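Local coordinates for protein possible translation initiation inhibitor (Rhodopseudomonas palustris, PDB 3LME) that is of unknown function but belongs to the YjgF-like family of small alpha-beta proteins and assembles as a trimer, at residues Asp48-Leu60 and Lys85-Trp98. The protein carries 1 engineered substitution. Residues are numbered along the deposited sequence; the frame is centred on the assembly and turned at random.
Sequences DEARIRRMFDNML and KYRPVVNKVQKDIW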
loop_
_atom_site.group_PDB
_atom_site.type_symbol
_atom_site.label_atom_id
_atom_site.label_comp_id
_atom_site.label_asym_id
_atom_site.label_seq_id
_atom_site.Cartn_x
_atom_site.Cartn_y
_atom_site.Cartn_z
ATOM N N ASP A 48 -25.232 0.565 2.362
ATOM C CA ASP A 48 -23.937 0.362 2.973
ATOM C C ASP A 48 -23.323 -0.978 2.588
ATOM O O ASP A 48 -22.215 -1.042 2.073
ATOM C CB ASP A 48 -24.096 0.373 4.483
ATOM C CG ASP A 48 -24.153 1.772 5.080
ATOM O OD1 ASP A 48 -24.048 2.757 4.322
ATOM O OD2 ASP A 48 -24.305 1.875 6.329
ATOM N N GLU A 49 -24.030 -2.057 2.870
ATOM C CA GLU A 49 -23.485 -3.385 2.698
ATOM C C GLU A 49 -23.426 -3.818 1.211
ATOM O O GLU A 49 -22.477 -4.453 0.761
ATOM C CB GLU A 49 -24.313 -4.326 3.546
ATOM C CG GLU A 49 -23.943 -5.765 3.472
ATOM C CD GLU A 49 -24.759 -6.574 4.457
ATOM O OE1 GLU A 49 -25.020 -6.040 5.572
ATOM O OE2 GLU A 49 -25.134 -7.728 4.118
ATOM N N ALA A 50 -24.444 -3.445 0.443
ATOM C CA ALA A 50 -24.460 -3.682 -0.981
ATOM C C ALA A 50 -23.253 -3.001 -1.580
ATOM O O ALA A 50 -22.619 -3.560 -2.460
ATOM C CB ALA A 50 -25.743 -3.155 -1.591
ATOM N N ARG A 51 -22.911 -1.810 -1.087
ATOM C CA ARG A 51 -21.785 -1.032 -1.623
ATOM C C ARG A 51 -20.456 -1.720 -1.429
ATOM O O ARG A 51 -19.665 -1.835 -2.354
ATOM C CB ARG A 51 -21.717 0.312 -0.945
ATOM C CG ARG A 51 -20.824 1.275 -1.636
ATOM C CD ARG A 51 -21.549 2.007 -2.755
ATOM N NE ARG A 51 -21.184 3.413 -2.697
ATOM C CZ ARG A 51 -21.936 4.361 -2.138
ATOM N NH1 ARG A 51 -21.491 5.617 -2.114
ATOM N NH2 ARG A 51 -23.132 4.063 -1.636
ATOM N N ILE A 52 -20.225 -2.179 -0.208
ATOM C CA ILE A 52 -19.016 -2.857 0.137
ATOM C C ILE A 52 -18.912 -4.236 -0.508
ATOM O O ILE A 52 -17.829 -4.580 -1.042
ATOM C CB ILE A 52 -18.864 -2.926 1.644
ATOM C CG1 ILE A 52 -18.349 -1.578 2.148
ATOM C CG2 ILE A 52 -17.887 -4.035 2.033
ATOM C CD1 ILE A 52 -18.648 -1.320 3.572
ATOM N N ARG A 53 -20.000 -5.025 -0.477
ATOM C CA ARG A 53 -20.017 -6.328 -1.188
ATOM C C ARG A 53 -19.628 -6.114 -2.663
ATOM O O ARG A 53 -18.785 -6.838 -3.212
ATOM C CB ARG A 53 -21.366 -7.061 -1.038
ATOM C CG ARG A 53 -21.507 -8.391 -1.820
ATOM C CD ARG A 53 -20.314 -9.355 -1.560
ATOM N NE ARG A 53 -20.335 -10.670 -2.250
ATOM C CZ ARG A 53 -20.902 -11.781 -1.763
ATOM N NH1 ARG A 53 -21.538 -11.738 -0.606
ATOM N NH2 ARG A 53 -20.841 -12.931 -2.435
ATOM N N ARG A 54 -20.184 -5.070 -3.264
ATOM C CA ARG A 54 -19.920 -4.783 -4.653
ATOM C C ARG A 54 -18.489 -4.342 -4.914
ATOM O O ARG A 54 -17.936 -4.619 -5.982
ATOM C CB ARG A 54 -20.892 -3.731 -5.170
ATOM C CG ARG A 54 -20.874 -3.531 -6.680
ATOM C CD ARG A 54 -21.343 -4.785 -7.324
ATOM N NE ARG A 54 -21.899 -4.489 -8.633
ATOM C CZ ARG A 54 -23.196 -4.389 -8.903
ATOM N NH1 ARG A 54 -24.103 -4.549 -7.950
ATOM N NH2 ARG A 54 -23.574 -4.112 -10.149
ATOM N N MET A 55 -17.896 -3.633 -3.956
ATOM C CA MET A 55 -16.479 -3.275 -4.018
ATOM C C MET A 55 -15.639 -4.554 -4.033
ATOM O O MET A 55 -14.760 -4.719 -4.891
ATOM C CB MET A 55 -16.113 -2.387 -2.840
ATOM C CG MET A 55 -14.626 -2.034 -2.694
ATOM S SD MET A 55 -14.380 -1.040 -1.208
ATOM C CE MET A 55 -14.594 -2.303 0.068
ATOM N N PHE A 56 -15.949 -5.483 -3.124
ATOM C CA PHE A 56 -15.247 -6.767 -3.117
ATOM C C PHE A 56 -15.437 -7.590 -4.403
ATOM O O PHE A 56 -14.451 -8.098 -4.967
ATOM C CB PHE A 56 -15.630 -7.572 -1.904
ATOM C CG PHE A 56 -14.882 -7.196 -0.680
ATOM C CD1 PHE A 56 -13.617 -7.678 -0.461
ATOM C CD2 PHE A 56 -15.451 -6.356 0.263
ATOM C CE1 PHE A 56 -12.927 -7.343 0.691
ATOM C CE2 PHE A 56 -14.754 -5.990 1.439
ATOM C CZ PHE A 56 -13.505 -6.477 1.648
ATOM N N ASP A 57 -16.686 -7.699 -4.876
ATOM C CA ASP A 57 -16.971 -8.395 -6.121
ATOM C C ASP A 57 -16.217 -7.749 -7.310
ATOM O O ASP A 57 -15.610 -8.463 -8.124
ATOM C CB ASP A 57 -18.473 -8.430 -6.402
ATOM C CG ASP A 57 -19.274 -9.322 -5.418
ATOM O OD1 ASP A 57 -18.715 -10.177 -4.678
ATOM O OD2 ASP A 57 -20.517 -9.170 -5.412
ATOM N N ASN A 58 -16.234 -6.421 -7.434
ATOM C CA ASN A 58 -15.481 -5.825 -8.513
ATOM C C ASN A 58 -14.008 -6.225 -8.459
ATOM O O ASN A 58 -13.421 -6.553 -9.494
ATOM C CB ASN A 58 -15.568 -4.307 -8.496
ATOM C CG ASN A 58 -16.881 -3.780 -8.993
ATOM O OD1 ASN A 58 -17.260 -2.664 -8.681
ATOM N ND2 ASN A 58 -17.574 -4.559 -9.776
ATOM N N MET A 59 -13.411 -6.161 -7.261
ATOM C CA MET A 59 -11.980 -6.441 -7.060
ATOM C C MET A 59 -11.756 -7.893 -7.480
ATOM O O MET A 59 -10.836 -8.171 -8.282
ATOM C CB MET A 59 -11.531 -6.179 -5.593
ATOM C CG MET A 59 -10.042 -6.472 -5.268
ATOM S SD MET A 59 -9.512 -6.629 -3.527
ATOM C CE MET A 59 -10.544 -7.957 -2.901
ATOM N N LEU A 60 -12.613 -8.803 -6.978
ATOM C CA LEU A 60 -12.437 -10.255 -7.207
ATOM C C LEU A 60 -12.587 -10.663 -8.674
ATOM O O LEU A 60 -11.943 -11.601 -9.119
ATOM C CB LEU A 60 -13.330 -11.104 -6.288
ATOM C CG LEU A 60 -12.850 -11.098 -4.827
ATOM C CD1 LEU A 60 -13.909 -11.589 -3.882
ATOM C CD2 LEU A 60 -11.484 -11.849 -4.597
ATOM N N LYS A 85 -17.862 3.087 11.644
ATOM C CA LYS A 85 -19.116 2.683 11.031
ATOM C C LYS A 85 -18.996 1.472 10.101
ATOM O O LYS A 85 -19.847 0.584 10.129
ATOM C CB LYS A 85 -19.736 3.867 10.265
ATOM C CG LYS A 85 -21.181 3.604 9.767
ATOM C CD LYS A 85 -21.972 4.882 9.532
ATOM C CE LYS A 85 -23.065 4.635 8.488
ATOM N NZ LYS A 85 -23.832 5.879 8.132
ATOM N N TYR A 86 -17.948 1.446 9.281
ATOM C CA TYR A 86 -17.831 0.453 8.225
ATOM C C TYR A 86 -16.933 -0.745 8.504
ATOM O O TYR A 86 -17.004 -1.756 7.799
ATOM C CB TYR A 86 -17.429 1.122 6.924
ATOM C CG TYR A 86 -18.364 2.240 6.567
ATOM C CD1 TYR A 86 -19.721 2.001 6.366
ATOM C CD2 TYR A 86 -17.897 3.544 6.454
ATOM C CE1 TYR A 86 -20.581 3.027 6.052
ATOM C CE2 TYR A 86 -18.742 4.573 6.144
ATOM C CZ TYR A 86 -20.081 4.312 5.943
ATOM O OH TYR A 86 -20.921 5.354 5.637
ATOM N N ARG A 87 -16.097 -0.663 9.523
ATOM C CA ARG A 87 -15.273 -1.800 9.827
ATOM C C ARG A 87 -16.164 -3.028 10.061
ATOM O O ARG A 87 -15.894 -4.084 9.507
ATOM C CB ARG A 87 -14.350 -1.525 11.008
ATOM C CG ARG A 87 -13.083 -2.323 10.943
ATOM C CD ARG A 87 -12.605 -2.729 12.293
ATOM N NE ARG A 87 -13.621 -3.506 13.041
ATOM C CZ ARG A 87 -14.244 -3.089 14.158
ATOM N NH1 ARG A 87 -15.132 -3.881 14.767
ATOM N NH2 ARG A 87 -13.970 -1.886 14.675
ATOM N N PRO A 88 -17.246 -2.889 10.855
ATOM C CA PRO A 88 -18.124 -4.057 11.044
ATOM C C PRO A 88 -18.803 -4.551 9.744
ATOM O O PRO A 88 -19.133 -5.748 9.620
ATOM C CB PRO A 88 -19.189 -3.562 12.041
ATOM C CG PRO A 88 -18.965 -2.089 12.183
ATOM C CD PRO A 88 -17.568 -1.801 11.793
ATOM N N VAL A 89 -19.010 -3.643 8.798
ATOM C CA VAL A 89 -19.636 -4.019 7.556
ATOM C C VAL A 89 -18.622 -4.828 6.747
ATOM O O VAL A 89 -18.931 -5.939 6.292
ATOM C CB VAL A 89 -20.162 -2.790 6.773
ATOM C CG1 VAL A 89 -20.889 -3.238 5.518
ATOM C CG2 VAL A 89 -21.088 -1.900 7.665
ATOM N N VAL A 90 -17.408 -4.298 6.604
ATOM C CA VAL A 90 -16.306 -5.021 5.962
ATOM C C VAL A 90 -16.120 -6.414 6.596
ATOM O O VAL A 90 -15.940 -7.424 5.911
ATOM C CB VAL A 90 -14.991 -4.188 6.036
ATOM C CG1 VAL A 90 -13.812 -4.962 5.504
ATOM C CG2 VAL A 90 -15.133 -2.895 5.282
ATOM N N ASN A 91 -16.184 -6.472 7.916
ATOM C CA ASN A 91 -16.154 -7.753 8.589
ATOM C C ASN A 91 -17.265 -8.669 8.074
ATOM O O ASN A 91 -16.989 -9.773 7.572
ATOM C CB ASN A 91 -16.211 -7.574 10.105
ATOM C CG ASN A 91 -14.949 -6.940 10.657
ATOM O OD1 ASN A 91 -13.897 -6.880 10.005
ATOM N ND2 ASN A 91 -15.047 -6.456 11.872
ATOM N N LYS A 92 -18.505 -8.189 8.146
ATOM C CA LYS A 92 -19.653 -8.966 7.738
ATOM C C LYS A 92 -19.512 -9.432 6.265
ATOM O O LYS A 92 -19.745 -10.605 5.932
ATOM C CB LYS A 92 -20.902 -8.120 7.979
ATOM C CG LYS A 92 -22.119 -8.504 7.230
ATOM C CD LYS A 92 -23.095 -9.316 8.082
ATOM C CE LYS A 92 -23.825 -10.380 7.202
ATOM N NZ LYS A 92 -23.877 -10.079 5.704
ATOM N N VAL A 93 -19.098 -8.533 5.383
ATOM C CA VAL A 93 -18.975 -8.914 3.986
ATOM C C VAL A 93 -17.890 -9.959 3.764
ATOM O O VAL A 93 -18.051 -10.869 2.934
ATOM C CB VAL A 93 -18.778 -7.711 3.087
ATOM C CG1 VAL A 93 -18.382 -8.166 1.698
ATOM C CG2 VAL A 93 -20.095 -6.867 3.043
ATOM N N GLN A 94 -16.793 -9.835 4.514
ATOM C CA GLN A 94 -15.731 -10.814 4.423
ATOM C C GLN A 94 -16.168 -12.173 4.995
ATOM O O GLN A 94 -15.798 -13.199 4.450
ATOM C CB GLN A 94 -14.442 -10.304 5.053
ATOM C CG GLN A 94 -13.641 -9.381 4.177
ATOM C CD GLN A 94 -12.233 -9.180 4.695
ATOM O OE1 GLN A 94 -11.998 -8.421 5.639
ATOM N NE2 GLN A 94 -11.281 -9.860 4.082
ATOM N N LYS A 95 -16.966 -12.199 6.063
ATOM C CA LYS A 95 -17.537 -13.484 6.514
ATOM C C LYS A 95 -18.368 -14.130 5.404
ATOM O O LYS A 95 -18.378 -15.350 5.246
ATOM C CB LYS A 95 -18.388 -13.337 7.776
ATOM C CG LYS A 95 -17.601 -13.574 9.068
ATOM C CD LYS A 95 -18.456 -13.295 10.290
ATOM C CE LYS A 95 -17.591 -12.821 11.468
ATOM N NZ LYS A 95 -17.110 -13.947 12.375
ATOM N N ASP A 96 -19.050 -13.300 4.621
ATOM C CA ASP A 96 -19.898 -13.810 3.567
ATOM C C ASP A 96 -19.078 -14.469 2.460
ATOM O O ASP A 96 -19.513 -15.444 1.842
ATOM C CB ASP A 96 -20.718 -12.681 2.954
ATOM C CG ASP A 96 -21.953 -12.302 3.775
ATOM O OD1 ASP A 96 -22.363 -13.047 4.731
ATOM O OD2 ASP A 96 -22.512 -11.221 3.418
ATOM N N ILE A 97 -17.898 -13.915 2.207
ATOM C CA ILE A 97 -17.114 -14.308 1.057
ATOM C C ILE A 97 -16.169 -15.430 1.439
ATOM O O ILE A 97 -16.094 -16.442 0.749
ATOM C CB ILE A 97 -16.384 -13.083 0.418
ATOM C CG1 ILE A 97 -17.428 -12.141 -0.202
ATOM C CG2 ILE A 97 -15.345 -13.520 -0.612
ATOM C CD1 ILE A 97 -16.861 -10.947 -0.911
ATOM N N TRP A 98 -15.486 -15.262 2.560
ATOM C CA TRP A 98 -14.421 -16.157 2.968
ATOM C C TRP A 98 -14.906 -17.257 3.924
ATOM O O TRP A 98 -14.149 -18.149 4.288
ATOM C CB TRP A 98 -13.250 -15.345 3.576
ATOM C CG TRP A 98 -12.256 -14.877 2.534
ATOM C CD1 TRP A 98 -11.179 -15.573 2.080
ATOM C CD2 TRP A 98 -12.257 -13.624 1.819
ATOM N NE1 TRP A 98 -10.510 -14.842 1.126
ATOM C CE2 TRP A 98 -11.153 -13.647 0.940
ATOM C CE3 TRP A 98 -13.074 -12.487 1.844
ATOM C CZ2 TRP A 98 -10.842 -12.566 0.083
ATOM C CZ3 TRP A 98 -12.777 -11.421 0.987
ATOM C CH2 TRP A 98 -11.674 -11.471 0.113
#
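Over one face of the Arg53 guanidinium lies Ile97, with CG1 above the centre of the plane, while at the edge Asp57 OD1 accepts the N-H of NE in the guanidinium plane, 3.0 Å from NE. That salt bridge within helix 48-64 probably helps hold the guanidinium with that face turned to the isoleucine. The Phe56 ring meets Val90 CG1 at its edge, 4.2 Å from CZ, and its CE1 comes to the edge of the Trp98 indole, whose NE1 is hydrogen-bonded to Lys70 O. At the far end, the Asp48 carboxylate stands at the edge of the Tyr86 ring, their planes nearly perpendicular at 87°.

The pairing illustrates how two helices lying on one sheet can mesh by knobs into holes. Helices 48-64 and 83-98 belong to the alpha-beta fold of the YjgF-like family; their segments cross at -54° with axes 9.5 Å apart. Ile52 sits among Tyr86, Val89, Val90 and Val93, with CD1 3.5 Å from Val89 CG1. In return Val93 enters between Glu49, Ile52, Arg53 and Phe56; its CG1, anti to the backbone N (chi1 169°), reaches Phe56 CD2 at 3.7 Å, whereas CG2 turns to Ile52 CG2. Beneath this seam, Met55 and Phe56 pack on Ile122 of strand 120-127, and Gln94 on Leu76 of strand 73-80.

Along the exposed margin, Lys92 NZ bridges two carboxylates: Glu49 OE2 across the interface at 3.1 Å, approached from above the carboxylate plane, and Asp96 OD2 on its own helix at 2.9 Å, approached on the syn side.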